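Local coordinates for protein type-2Aa cytolytic delta-endotoxin (Bacillus thuringiensis serovar kyushuensis, PDB 1CBY) that kills the larvae of dipteran insects by making pores in the epithelial cell membrane of the midgut, at residues S37-N42 and N238-N243; D41-V46 and A63-I68; I54-H59 and Q224-S229; S99-T104 and E112-I117. All coordinates share one frame; numbering follows the deposited sequence.

All four contacts lie within one toxin family region, here in the inactive dimeric protoxin. Contacts 1 and 2 share Asp41 and Asn42, have centres about 9 Å apart and touch; the centre of contact 3 is about 16 Å from both. Contact 4 is on the opposite side of the chain's centre from contacts 1 and 3, its centre about 32 Å and about 31 Å from theirs, respectively. Along the sequence, contacts 3 and 4 are nested inside the loop closed by contact 1, whereas contacts 2 and 3 cross. Contacts 2, 3 and 4 reach the same mixed sheet. Contacts 1 and 3 hold the N- and C-terminal processing stops, and contacts 1 to 3 also touch the second subunit.

Contact 1: S37-N42 and N238-N243; sequences SSDLDN and NVNNYN
The N-terminal processing stop at Ser38 lies in a surface loop between strands 28-36 and 44-48, where Ser38 and Asp39 meet the loop that follows helix 233-237. Asp39 carries the contact. The backbone N-H of Asn241 donates to Asp39 OD2 at 3.1 Å, and at 177° the bond is practically straight. It reaches the oxygen from 43° out of the carboxylate plane. Separately, the side-chain amide of Asn241 lies stacked against that carboxylate, with the two planes 16° apart. OD2 also lies at the edge of the Tyr242 ring and in its plane, 3.3 Å from CE1. The other oxygen, Asp39 OD1, uses its anti lone pair to accept from Leu40 N in its own loop (2.9 Å). A water gives OD1 a further bond and joins it to Tyr242 OH.

Ser38 approaches less closely: its OG packs 3.6 Å from the CA of Asn238 and is hydrogen-bonded to Phe237 O, at the end of helix 233-237. Ser37 adds an indirect tie, since its OG donates to Asp39 O at 2.7 Å while a water donates both to that OG and to Val239 O. Further along the loop, Asp41 forms a salt bridge with Lys29 of the second subunit.

The join is therefore mainly polar. Two backbone N-H groups, one from each loop, grip separate oxygens of Asp39 and fix how its carboxylate is turned, and they would probably stabilise its negative charge; two waters add indirect links beside them.

Contact 2: D41-V46 and A63-I68; sequences DNFNTV and AFQGAI
Asp41 and Gln65 form the closest backbone approach, with CA atoms 6.6 Å apart, where the loop leading into strand 44-48 passes the irregular, partly helical turn after helix 54-63. The side chain of Gln65 bends at its second torsion (chi2 -72°) and lays its amide against the backbone at Asp41 and Asn42. NE2 of Gln65 donates to Asp41 OD1 at 2.9 Å, coming down from above the carboxylate, whose plane is turned 80° from the amide. OE1 of Gln65 accepts from Asn42 N at 3.1 Å, and a water ties the same OE1 to Asn42 OD1. Asp41 OD1 is also met by Phe43 N (3.1 Å), nearly along its C-O axis, which closes an Asx turn and leaves one oxygen gripped by two N-H donors.

Phe43 supplies the apolar part. Its edge faces Phe64 O, with CE2 3.4 Å from that oxygen, while CZ meets Ile68 CD1 at 4.0 Å. Beyond the pair, Phe43 and Ile68 both pack on Phe75 and on strand 165-175, Phe64 leans on helix 77-84, and residues 44-46 pair in parallel with a strand of the second subunit, continuing the sheet across the interface.

Contact 3: I54-H59 and Q224-S229; sequences INQALH and QALHSS
Gln56, in the first turn of helix 54-63, reaches across to the end of strand 210-225 and the loop beyond it, which holds the C-terminal processing stop, Ser228. Its side chain runs out fully extended, with CG anti to the backbone N (chi1 179°), so that the amide arrives between residues 224 and 227 with both ends engaged. NE2 of Gln56 donates to Gln224 OE1 at 2.9 Å and also to Ala225 O at 2.9 Å; the first acceptor lies in the amide plane, the second is tilted from it. OE1 of Gln56 accepts from His227 N at 2.8 Å, the donor standing 43° above the carbonyl plane. One buried amide thus clasps the chain on both sides of Leu226. The second half of the Gln224 amide is satisfied as well, its NE2 bonding to Pro88 O.

Two N-H groups of the first helical turn find the loop through water. One water accepts from Gln56 N and donates to His227 O, and another does the same between Asn55 N and Ser229 O. Asn55 adds a direct link: Ser229 OG donates to Asn55 OD1 at 3.2 Å, tilted 17° from that carbonyl plane.

Contact 4: S99-T104 and E112-I117; sequences SVIQQT and EQLKKI
A classic beta bulge in strand 90-102, where Val100 and Ile101 both face Val215 of the neighbouring strand, meets helix 107-122 through Leu114 and Ile117. The segment axes run nearly antiparallel, at 167°, and come within 9.5 Å, so this is a helix laid on a sheet along the strand direction. At the bulge two successive residues, Val100 and Ile101, direct their CB atoms toward the helix, as the extra residue of such a bulge allows.

Leu114 CD2 touches both: Val100 CG2 at 3.6 Å, the two side chains crossing at about a right angle, and Ile101 CG1 at 4.2 Å. One turn further along the helix, Ile117 extends its chain (chi2 176°) to place CD1 against the other side-chain atoms of Val100, 3.9 Å from CB and 4.1 Å from CG1. Ile101 CD1 reaches back along the helix to Gln113 CB at 4.3 Å. Ile117 also packs on Met217, and Ile101 on Val215, which ties the contact to strand 210-225, the sheet neighbour of strand 90-102.

A single water supplies a polar link, donating to Val100 O at 2.8 Å and to Gln113 OE1 at 2.9 Å. The direct contact is therefore made mainly by branched aliphatic groups held by dispersion and the hydrophobic effect, with the water-mediated link joining backbone and side chain beside them.

Contact 1: S37-N42 and N238-N243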
loop_
_atom_site.group_PDB
_atom_site.type_symbol
_atom_site.label_atom_id
_atom_site.label_comp_id
_atom_site.label_asym_id
_atom_site.label_seq_id
_atom_site.Cartn_x
_atom_site.Cartn_y
_atom_site.Cartn_z
ATOM N N SER A 37 7.606 -12.358 -7.475
ATOM C CA SER A 37 8.764 -11.830 -8.192
ATOM C C SER A 37 9.633 -12.894 -8.853
ATOM O O SER A 37 9.694 -14.037 -8.398
ATOM C CB SER A 37 9.621 -10.991 -7.234
ATOM O OG SER A 37 10.689 -10.344 -7.909
ATOM N N SER A 38 10.312 -12.498 -9.927
ATOM C CA SER A 38 11.210 -13.382 -10.661
ATOM C C SER A 38 12.586 -13.423 -10.001
ATOM O O SER A 38 13.389 -14.315 -10.274
ATOM C CB SER A 38 11.354 -12.918 -12.115
ATOM O OG SER A 38 10.181 -13.193 -12.867
ATOM N N ASP A 39 12.851 -12.460 -9.125
ATOM C CA ASP A 39 14.127 -12.382 -8.434
ATOM C C ASP A 39 13.884 -11.870 -7.014
ATOM O O ASP A 39 12.751 -11.551 -6.648
ATOM C CB ASP A 39 15.072 -11.451 -9.195
ATOM C CG ASP A 39 16.507 -11.957 -9.222
ATOM O OD1 ASP A 39 16.988 -12.449 -8.181
ATOM O OD2 ASP A 39 17.160 -11.859 -10.284
ATOM N N LEU A 40 14.942 -11.784 -6.218
ATOM C CA LEU A 40 14.822 -11.343 -4.839
ATOM C C LEU A 40 14.406 -9.882 -4.742
ATOM O O LEU A 40 14.853 -9.050 -5.528
ATOM C CB LEU A 40 16.141 -11.589 -4.100
ATOM C CG LEU A 40 16.642 -13.044 -4.099
ATOM C CD1 LEU A 40 17.938 -13.171 -3.316
ATOM C CD2 LEU A 40 15.591 -13.955 -3.496
ATOM N N ASP A 41 13.526 -9.581 -3.787
ATOM C CA ASP A 41 13.038 -8.219 -3.581
ATOM C C ASP A 41 12.970 -7.895 -2.088
ATOM O O ASP A 41 12.096 -8.383 -1.376
ATOM C CB ASP A 41 11.646 -8.063 -4.207
ATOM C CG ASP A 41 11.207 -6.605 -4.338
ATOM O OD1 ASP A 41 11.668 -5.742 -3.561
ATOM O OD2 ASP A 41 10.382 -6.318 -5.231
ATOM N N ASN A 42 13.872 -7.039 -1.626
ATOM C CA ASN A 42 13.896 -6.652 -0.219
ATOM C C ASN A 42 13.575 -5.169 -0.039
ATOM O O ASN A 42 14.079 -4.514 0.876
ATOM C CB ASN A 42 15.265 -6.981 0.385
ATOM C CG ASN A 42 15.577 -8.466 0.333
ATOM O OD1 ASN A 42 16.390 -8.913 -0.473
ATOM N ND2 ASN A 42 14.918 -9.237 1.183
ATOM N N ASN A 238 8.853 -10.174 -15.688
ATOM C CA ASN A 238 9.797 -11.284 -15.848
ATOM C C ASN A 238 11.233 -10.795 -15.721
ATOM O O ASN A 238 12.162 -11.597 -15.609
ATOM C CB ASN A 238 9.629 -11.964 -17.210
ATOM C CG ASN A 238 8.546 -13.028 -17.217
ATOM O OD1 ASN A 238 8.310 -13.668 -18.241
ATOM N ND2 ASN A 238 7.886 -13.231 -16.082
ATOM N N VAL A 239 11.417 -9.480 -15.782
ATOM C CA VAL A 239 12.745 -8.885 -15.680
ATOM C C VAL A 239 13.356 -9.220 -14.320
ATOM O O VAL A 239 12.682 -9.155 -13.294
ATOM C CB VAL A 239 12.683 -7.342 -15.878
ATOM C CG1 VAL A 239 14.066 -6.723 -15.727
ATOM C CG2 VAL A 239 12.102 -7.004 -17.251
ATOM N N ASN A 240 14.628 -9.599 -14.319
ATOM C CA ASN A 240 15.309 -9.947 -13.076
ATOM C C ASN A 240 16.214 -8.816 -12.624
ATOM O O ASN A 240 16.190 -7.737 -13.207
ATOM C CB ASN A 240 16.102 -11.251 -13.234
ATOM C CG ASN A 240 17.126 -11.206 -14.364
ATOM O OD1 ASN A 240 17.668 -12.239 -14.739
ATOM N ND2 ASN A 240 17.393 -10.025 -14.908
ATOM N N ASN A 241 17.039 -9.066 -11.614
ATOM C CA ASN A 241 17.937 -8.036 -11.107
ATOM C C ASN A 241 19.308 -8.087 -11.774
ATOM O O ASN A 241 20.312 -7.756 -11.148
ATOM C CB ASN A 241 18.117 -8.184 -9.592
ATOM C CG ASN A 241 16.804 -8.348 -8.851
ATOM O OD1 ASN A 241 16.760 -8.972 -7.796
ATOM N ND2 ASN A 241 15.732 -7.795 -9.396
ATOM N N TYR A 242 19.359 -8.472 -13.044
ATOM C CA TYR A 242 20.642 -8.583 -13.730
ATOM C C TYR A 242 20.659 -7.907 -15.088
ATOM O O TYR A 242 19.641 -7.862 -15.778
ATOM C CB TYR A 242 21.043 -10.061 -13.852
ATOM C CG TYR A 242 21.278 -10.726 -12.510
ATOM C CD1 TYR A 242 20.216 -11.240 -11.763
ATOM C CD2 TYR A 242 22.556 -10.788 -11.957
ATOM C CE1 TYR A 242 20.421 -11.784 -10.500
ATOM C CE2 TYR A 242 22.772 -11.335 -10.694
ATOM C CZ TYR A 242 21.702 -11.827 -9.973
ATOM O OH TYR A 242 21.910 -12.341 -8.716
ATOM N N ASN A 243 21.834 -7.402 -15.469
ATOM C CA ASN A 243 22.030 -6.706 -16.739
ATOM C C ASN A 243 21.126 -5.482 -16.791
ATOM O O ASN A 243 20.208 -5.403 -17.611
ATOM C CB ASN A 243 21.752 -7.639 -17.920
ATOM C CG ASN A 243 22.555 -8.914 -17.848
ATOM O OD1 ASN A 243 23.778 -8.881 -17.765
ATOM N ND2 ASN A 243 21.867 -10.048 -17.878
HETATM O O HOH W 1 12.093 -9.760 -10.724
HETATM O O HOH W 2 19.499 -12.454 -7.337
#

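Contact 2: D41-V46 and A63-I68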
loop_
_atom_site.group_PDB
_atom_site.type_symbol
_atom_site.label_atom_id
_atom_site.label_comp_id
_atom_site.label_asym_id
_atom_site.label_seq_id
_atom_site.Cartn_x
_atom_site.Cartn_y
_atom_site.Cartn_z
ATOM N N ASP A 41 13.526 -9.581 -3.787
ATOM C CA ASP A 41 13.038 -8.219 -3.581
ATOM C C ASP A 41 12.970 -7.895 -2.088
ATOM O O ASP A 41 12.096 -8.383 -1.376
ATOM C CB ASP A 41 11.646 -8.063 -4.207
ATOM C CG ASP A 41 11.207 -6.605 -4.338
ATOM O OD1 ASP A 41 11.668 -5.742 -3.561
ATOM O OD2 ASP A 41 10.382 -6.318 -5.231
ATOM N N ASN A 42 13.872 -7.039 -1.626
ATOM C CA ASN A 42 13.896 -6.652 -0.219
ATOM C C ASN A 42 13.575 -5.169 -0.039
ATOM O O ASN A 42 14.079 -4.514 0.876
ATOM C CB ASN A 42 15.265 -6.981 0.385
ATOM C CG ASN A 42 15.577 -8.466 0.333
ATOM O OD1 ASN A 42 16.390 -8.913 -0.473
ATOM N ND2 ASN A 42 14.918 -9.237 1.183
ATOM N N PHE A 43 12.698 -4.659 -0.897
ATOM C CA PHE A 43 12.299 -3.257 -0.872
ATOM C C PHE A 43 10.796 -3.100 -0.751
ATOM O O PHE A 43 10.038 -3.845 -1.374
ATOM C CB PHE A 43 12.728 -2.551 -2.169
ATOM C CG PHE A 43 14.072 -1.895 -2.098
ATOM C CD1 PHE A 43 14.311 -0.862 -1.199
ATOM C CD2 PHE A 43 15.101 -2.302 -2.938
ATOM C CE1 PHE A 43 15.561 -0.238 -1.134
ATOM C CE2 PHE A 43 16.355 -1.687 -2.883
ATOM C CZ PHE A 43 16.585 -0.652 -1.978
ATOM N N ASN A 44 10.373 -2.168 0.098
ATOM C CA ASN A 44 8.958 -1.843 0.238
ATOM C C ASN A 44 8.855 -0.753 -0.840
ATOM O O ASN A 44 9.401 0.350 -0.697
ATOM C CB ASN A 44 8.658 -1.274 1.625
ATOM C CG ASN A 44 7.168 -1.280 1.960
ATOM O OD1 ASN A 44 6.789 -1.008 3.097
ATOM N ND2 ASN A 44 6.324 -1.589 0.982
ATOM N N THR A 45 8.238 -1.106 -1.956
ATOM C CA THR A 45 8.131 -0.213 -3.093
ATOM C C THR A 45 6.884 0.675 -3.186
ATOM O O THR A 45 5.758 0.220 -2.964
ATOM C CB THR A 45 8.288 -1.032 -4.375
ATOM O OG1 THR A 45 9.382 -1.942 -4.214
ATOM C CG2 THR A 45 8.586 -0.138 -5.544
ATOM N N VAL A 46 7.106 1.948 -3.510
ATOM C CA VAL A 46 6.034 2.928 -3.673
ATOM C C VAL A 46 6.245 3.599 -5.028
ATOM O O VAL A 46 7.278 4.233 -5.261
ATOM C CB VAL A 46 6.052 3.993 -2.546
ATOM C CG1 VAL A 46 5.018 5.075 -2.815
ATOM C CG2 VAL A 46 5.764 3.343 -1.206
ATOM N N ALA A 63 17.464 -2.660 -10.140
ATOM C CA ALA A 63 18.884 -2.341 -10.180
ATOM C C ALA A 63 19.414 -2.054 -8.786
ATOM O O ALA A 63 20.536 -2.430 -8.452
ATOM C CB ALA A 63 19.142 -1.157 -11.091
ATOM N N PHE A 64 18.600 -1.414 -7.956
ATOM C CA PHE A 64 19.035 -1.095 -6.603
ATOM C C PHE A 64 18.926 -2.235 -5.596
ATOM O O PHE A 64 19.309 -2.079 -4.432
ATOM C CB PHE A 64 18.362 0.179 -6.101
ATOM C CG PHE A 64 18.933 1.427 -6.713
ATOM C CD1 PHE A 64 20.209 1.860 -6.367
ATOM C CD2 PHE A 64 18.213 2.150 -7.657
ATOM C CE1 PHE A 64 20.763 2.989 -6.952
ATOM C CE2 PHE A 64 18.757 3.283 -8.250
ATOM C CZ PHE A 64 20.034 3.703 -7.896
ATOM N N GLN A 65 18.440 -3.390 -6.047
ATOM C CA GLN A 65 18.340 -4.563 -5.182
ATOM C C GLN A 65 19.766 -4.949 -4.815
ATOM O O GLN A 65 20.059 -5.273 -3.668
ATOM C CB GLN A 65 17.687 -5.732 -5.919
ATOM C CG GLN A 65 16.212 -5.555 -6.230
ATOM C CD GLN A 65 15.324 -5.661 -5.004
ATOM O OE1 GLN A 65 15.769 -6.032 -3.915
ATOM N NE2 GLN A 65 14.056 -5.327 -5.175
ATOM N N GLY A 66 20.662 -4.831 -5.792
ATOM C CA GLY A 66 22.058 -5.174 -5.593
ATOM C C GLY A 66 22.761 -4.408 -4.491
ATOM O O GLY A 66 23.895 -4.729 -4.140
ATOM N N ALA A 67 22.106 -3.383 -3.958
ATOM C CA ALA A 67 22.694 -2.589 -2.888
ATOM C C ALA A 67 22.483 -3.264 -1.538
ATOM O O ALA A 67 23.151 -2.923 -0.565
ATOM C CB ALA A 67 22.103 -1.186 -2.882
ATOM N N ILE A 68 21.531 -4.196 -1.476
ATOM C CA ILE A 68 21.235 -4.931 -0.242
ATOM C C ILE A 68 22.157 -6.145 -0.164
ATOM O O ILE A 68 22.103 -7.019 -1.027
ATOM C CB ILE A 68 19.786 -5.477 -0.213
ATOM C CG1 ILE A 68 18.780 -4.414 -0.668
ATOM C CG2 ILE A 68 19.454 -5.974 1.188
ATOM C CD1 ILE A 68 18.696 -3.211 0.234
HETATM O O HOH W 3 12.075 -4.196 -7.276
HETATM O O HOH W 4 17.341 -8.129 -2.870
#

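Contact 3: I54-H59 and Q224-S229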
loop_
_atom_site.group_PDB
_atom_site.type_symbol
_atom_site.label_atom_id
_atom_site.label_comp_id
_atom_site.label_asym_id
_atom_site.label_seq_id
_atom_site.Cartn_x
_atom_site.Cartn_y
_atom_site.Cartn_z
ATOM N N ILE A 54 6.031 2.567 -15.989
ATOM C CA ILE A 54 6.111 1.563 -14.937
ATOM C C ILE A 54 7.312 0.655 -15.184
ATOM O O ILE A 54 8.056 0.334 -14.257
ATOM C CB ILE A 54 4.797 0.735 -14.848
ATOM C CG1 ILE A 54 3.686 1.598 -14.228
ATOM C CG2 ILE A 54 5.015 -0.553 -14.054
ATOM C CD1 ILE A 54 2.311 0.963 -14.237
ATOM N N ASN A 55 7.534 0.295 -16.446
ATOM C CA ASN A 55 8.650 -0.569 -16.823
ATOM C C ASN A 55 9.968 0.077 -16.408
ATOM O O ASN A 55 10.827 -0.576 -15.823
ATOM C CB ASN A 55 8.645 -0.809 -18.333
ATOM C CG ASN A 55 9.387 -2.079 -18.737
ATOM O OD1 ASN A 55 9.232 -2.553 -19.863
ATOM N ND2 ASN A 55 10.180 -2.640 -17.830
ATOM N N GLN A 56 10.112 1.367 -16.696
ATOM C CA GLN A 56 11.320 2.107 -16.345
ATOM C C GLN A 56 11.523 2.117 -14.837
ATOM O O GLN A 56 12.632 1.902 -14.346
ATOM C CB GLN A 56 11.229 3.543 -16.866
ATOM C CG GLN A 56 12.432 4.413 -16.532
ATOM C CD GLN A 56 12.328 5.804 -17.126
ATOM O OE1 GLN A 56 11.315 6.163 -17.731
ATOM N NE2 GLN A 56 13.376 6.596 -16.959
ATOM N N ALA A 57 10.444 2.363 -14.106
ATOM C CA ALA A 57 10.491 2.400 -12.650
ATOM C C ALA A 57 10.914 1.047 -12.078
ATOM O O ALA A 57 11.752 0.968 -11.172
ATOM C CB ALA A 57 9.126 2.800 -12.103
ATOM N N LEU A 58 10.338 -0.016 -12.629
ATOM C CA LEU A 58 10.620 -1.374 -12.194
ATOM C C LEU A 58 12.085 -1.723 -12.449
ATOM O O LEU A 58 12.730 -2.382 -11.626
ATOM C CB LEU A 58 9.683 -2.347 -12.911
ATOM C CG LEU A 58 9.166 -3.551 -12.120
ATOM C CD1 LEU A 58 8.822 -3.165 -10.686
ATOM C CD2 LEU A 58 7.950 -4.119 -12.824
ATOM N N HIS A 59 12.620 -1.258 -13.572
ATOM C CA HIS A 59 14.014 -1.507 -13.900
ATOM C C HIS A 59 14.909 -0.849 -12.860
ATOM O O HIS A 59 15.785 -1.496 -12.283
ATOM C CB HIS A 59 14.348 -0.962 -15.284
ATOM C CG HIS A 59 14.074 -1.929 -16.391
ATOM N ND1 HIS A 59 12.841 -2.505 -16.556
ATOM C CD2 HIS A 59 14.925 -2.407 -17.335
ATOM C CE1 HIS A 59 12.963 -3.319 -17.588
ATOM N NE2 HIS A 59 14.206 -3.294 -18.093
ATOM N N GLN A 224 16.498 9.999 -14.064
ATOM C CA GLN A 224 16.844 9.378 -15.336
ATOM C C GLN A 224 15.874 9.866 -16.402
ATOM O O GLN A 224 14.681 10.024 -16.136
ATOM C CB GLN A 224 16.760 7.860 -15.234
ATOM C CG GLN A 224 17.002 7.156 -16.555
ATOM C CD GLN A 224 16.785 5.666 -16.459
ATOM O OE1 GLN A 224 15.727 5.210 -16.020
ATOM N NE2 GLN A 224 17.787 4.895 -16.859
ATOM N N ALA A 225 16.385 10.108 -17.603
ATOM C CA ALA A 225 15.561 10.585 -18.703
ATOM C C ALA A 225 14.375 9.653 -18.897
ATOM O O ALA A 225 14.526 8.430 -18.850
ATOM C CB ALA A 225 16.384 10.667 -19.974
ATOM N N LEU A 226 13.197 10.236 -19.076
ATOM C CA LEU A 226 11.978 9.468 -19.261
ATOM C C LEU A 226 12.067 8.516 -20.450
ATOM O O LEU A 226 12.518 8.892 -21.534
ATOM C CB LEU A 226 10.793 10.417 -19.414
ATOM C CG LEU A 226 9.687 10.289 -18.367
ATOM C CD1 LEU A 226 10.280 10.171 -16.975
ATOM C CD2 LEU A 226 8.752 11.483 -18.472
ATOM N N HIS A 227 11.626 7.281 -20.237
ATOM C CA HIS A 227 11.658 6.259 -21.275
ATOM C C HIS A 227 10.334 5.498 -21.286
ATOM O O HIS A 227 10.084 4.647 -20.431
ATOM C CB HIS A 227 12.826 5.303 -21.028
ATOM C CG HIS A 227 13.131 4.421 -22.192
ATOM N ND1 HIS A 227 13.843 4.883 -23.272
ATOM C CD2 HIS A 227 12.721 3.150 -22.433
ATOM C CE1 HIS A 227 13.848 3.894 -24.145
ATOM N NE2 HIS A 227 13.182 2.823 -23.683
ATOM N N SER A 228 9.487 5.822 -22.255
ATOM C CA SER A 228 8.174 5.201 -22.385
ATOM C C SER A 228 8.253 3.759 -22.869
ATOM O O SER A 228 9.101 3.428 -23.692
ATOM C CB SER A 228 7.310 6.030 -23.337
ATOM O OG SER A 228 6.003 5.497 -23.459
ATOM N N SER A 229 7.351 2.916 -22.370
ATOM C CA SER A 229 7.299 1.508 -22.751
ATOM C C SER A 229 5.903 0.915 -22.592
ATOM O O SER A 229 5.309 0.982 -21.514
ATOM C CB SER A 229 8.284 0.684 -21.925
ATOM O OG SER A 229 8.103 -0.705 -22.173
HETATM O O HOH W 5 5.606 0.643 -18.749
HETATM O O HOH W 6 8.847 2.520 -19.055
#

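Contact 4: S99-T104 and E112-I117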
loop_
_atom_site.group_PDB
_atom_site.type_symbol
_atom_site.label_atom_id
_atom_site.label_comp_id
_atom_site.label_asym_id
_atom_site.label_seq_id
_atom_site.Cartn_x
_atom_site.Cartn_y
_atom_site.Cartn_z
ATOM N N SER A 99 23.322 9.503 10.912
ATOM C CA SER A 99 22.332 9.384 11.981
ATOM C C SER A 99 21.471 10.633 11.940
ATOM O O SER A 99 21.988 11.751 11.942
ATOM C CB SER A 99 23.008 9.277 13.348
ATOM O OG SER A 99 23.692 8.045 13.485
ATOM N N VAL A 100 20.163 10.440 11.863
ATOM C CA VAL A 100 19.235 11.557 11.793
ATOM C C VAL A 100 18.389 11.724 13.051
ATOM O O VAL A 100 17.764 12.760 13.243
ATOM C CB VAL A 100 18.319 11.447 10.548
ATOM C CG1 VAL A 100 19.155 11.500 9.272
ATOM C CG2 VAL A 100 17.518 10.161 10.595
ATOM N N ILE A 101 18.373 10.712 13.911
ATOM C CA ILE A 101 17.600 10.777 15.149
ATOM C C ILE A 101 18.381 10.049 16.238
ATOM O O ILE A 101 18.708 8.872 16.082
ATOM C CB ILE A 101 16.214 10.082 15.011
ATOM C CG1 ILE A 101 15.369 10.727 13.903
ATOM C CG2 ILE A 101 15.469 10.127 16.341
ATOM C CD1 ILE A 101 14.770 12.069 14.264
ATOM N N GLN A 102 18.713 10.760 17.311
ATOM C CA GLN A 102 19.449 10.187 18.441
ATOM C C GLN A 102 18.881 10.839 19.691
ATOM O O GLN A 102 19.494 11.747 20.249
ATOM C CB GLN A 102 20.949 10.515 18.365
ATOM C CG GLN A 102 21.680 10.069 17.102
ATOM C CD GLN A 102 23.156 10.460 17.097
ATOM O OE1 GLN A 102 23.961 9.868 16.380
ATOM N NE2 GLN A 102 23.512 11.471 17.882
ATOM N N GLN A 103 17.710 10.393 20.128
ATOM C CA GLN A 103 17.079 10.982 21.304
ATOM C C GLN A 103 15.801 10.241 21.633
ATOM O O GLN A 103 15.342 9.404 20.859
ATOM C CB GLN A 103 16.692 12.431 21.003
ATOM C CG GLN A 103 15.551 12.527 19.996
ATOM C CD GLN A 103 15.269 13.936 19.552
ATOM O OE1 GLN A 103 15.882 14.433 18.609
ATOM N NE2 GLN A 103 14.329 14.587 20.216
ATOM N N THR A 104 15.219 10.567 22.779
ATOM C CA THR A 104 13.950 9.976 23.171
ATOM C C THR A 104 12.945 10.851 22.420
ATOM O O THR A 104 13.055 12.078 22.446
ATOM C CB THR A 104 13.719 10.079 24.701
ATOM O OG1 THR A 104 14.778 9.405 25.393
ATOM C CG2 THR A 104 12.391 9.438 25.093
ATOM N N GLU A 112 7.687 13.523 11.205
ATOM C CA GLU A 112 7.751 14.859 10.620
ATOM C C GLU A 112 9.176 15.232 10.247
ATOM O O GLU A 112 9.419 15.756 9.161
ATOM C CB GLU A 112 7.176 15.896 11.581
ATOM C CG GLU A 112 5.675 15.768 11.801
ATOM C CD GLU A 112 5.147 16.754 12.828
ATOM O OE1 GLU A 112 5.895 17.110 13.768
ATOM O OE2 GLU A 112 3.977 17.169 12.698
ATOM N N GLN A 113 10.121 14.965 11.140
ATOM C CA GLN A 113 11.519 15.270 10.863
ATOM C C GLN A 113 11.973 14.526 9.613
ATOM O O GLN A 113 12.481 15.136 8.671
ATOM C CB GLN A 113 12.408 14.863 12.038
ATOM C CG GLN A 113 13.273 15.984 12.595
ATOM C CD GLN A 113 14.231 16.591 11.580
ATOM O OE1 GLN A 113 15.420 16.275 11.563
ATOM N NE2 GLN A 113 13.724 17.498 10.755
ATOM N N LEU A 114 11.750 13.215 9.598
ATOM C CA LEU A 114 12.146 12.373 8.474
ATOM C C LEU A 114 11.485 12.788 7.162
ATOM O O LEU A 114 12.129 12.783 6.111
ATOM C CB LEU A 114 11.849 10.903 8.780
ATOM C CG LEU A 114 12.489 10.333 10.054
ATOM C CD1 LEU A 114 12.027 8.912 10.262
ATOM C CD2 LEU A 114 14.002 10.395 9.978
ATOM N N LYS A 115 10.209 13.163 7.224
ATOM C CA LYS A 115 9.477 13.596 6.035
ATOM C C LYS A 115 10.109 14.870 5.463
ATOM O O LYS A 115 10.177 15.063 4.246
ATOM C CB LYS A 115 8.014 13.851 6.389
ATOM C CG LYS A 115 7.149 14.254 5.212
ATOM C CD LYS A 115 5.723 14.542 5.655
ATOM C CE LYS A 115 4.774 14.534 4.466
ATOM N NZ LYS A 115 3.352 14.584 4.909
ATOM N N LYS A 116 10.589 15.727 6.352
ATOM C CA LYS A 116 11.219 16.977 5.960
ATOM C C LYS A 116 12.601 16.684 5.376
ATOM O O LYS A 116 13.039 17.338 4.427
ATOM C CB LYS A 116 11.325 17.902 7.174
ATOM C CG LYS A 116 11.531 19.368 6.845
ATOM C CD LYS A 116 11.523 20.201 8.116
ATOM C CE LYS A 116 11.548 21.690 7.814
ATOM N NZ LYS A 116 12.800 22.121 7.142
ATOM N N ILE A 117 13.283 15.691 5.942
ATOM C CA ILE A 117 14.605 15.304 5.462
ATOM C C ILE A 117 14.487 14.653 4.084
ATOM O O ILE A 117 15.339 14.854 3.219
ATOM C CB ILE A 117 15.304 14.353 6.450
ATOM C CG1 ILE A 117 15.482 15.059 7.797
ATOM C CG2 ILE A 117 16.659 13.926 5.907
ATOM C CD1 ILE A 117 16.080 14.198 8.882
HETATM O O HOH W 7 17.155 15.427 13.756
#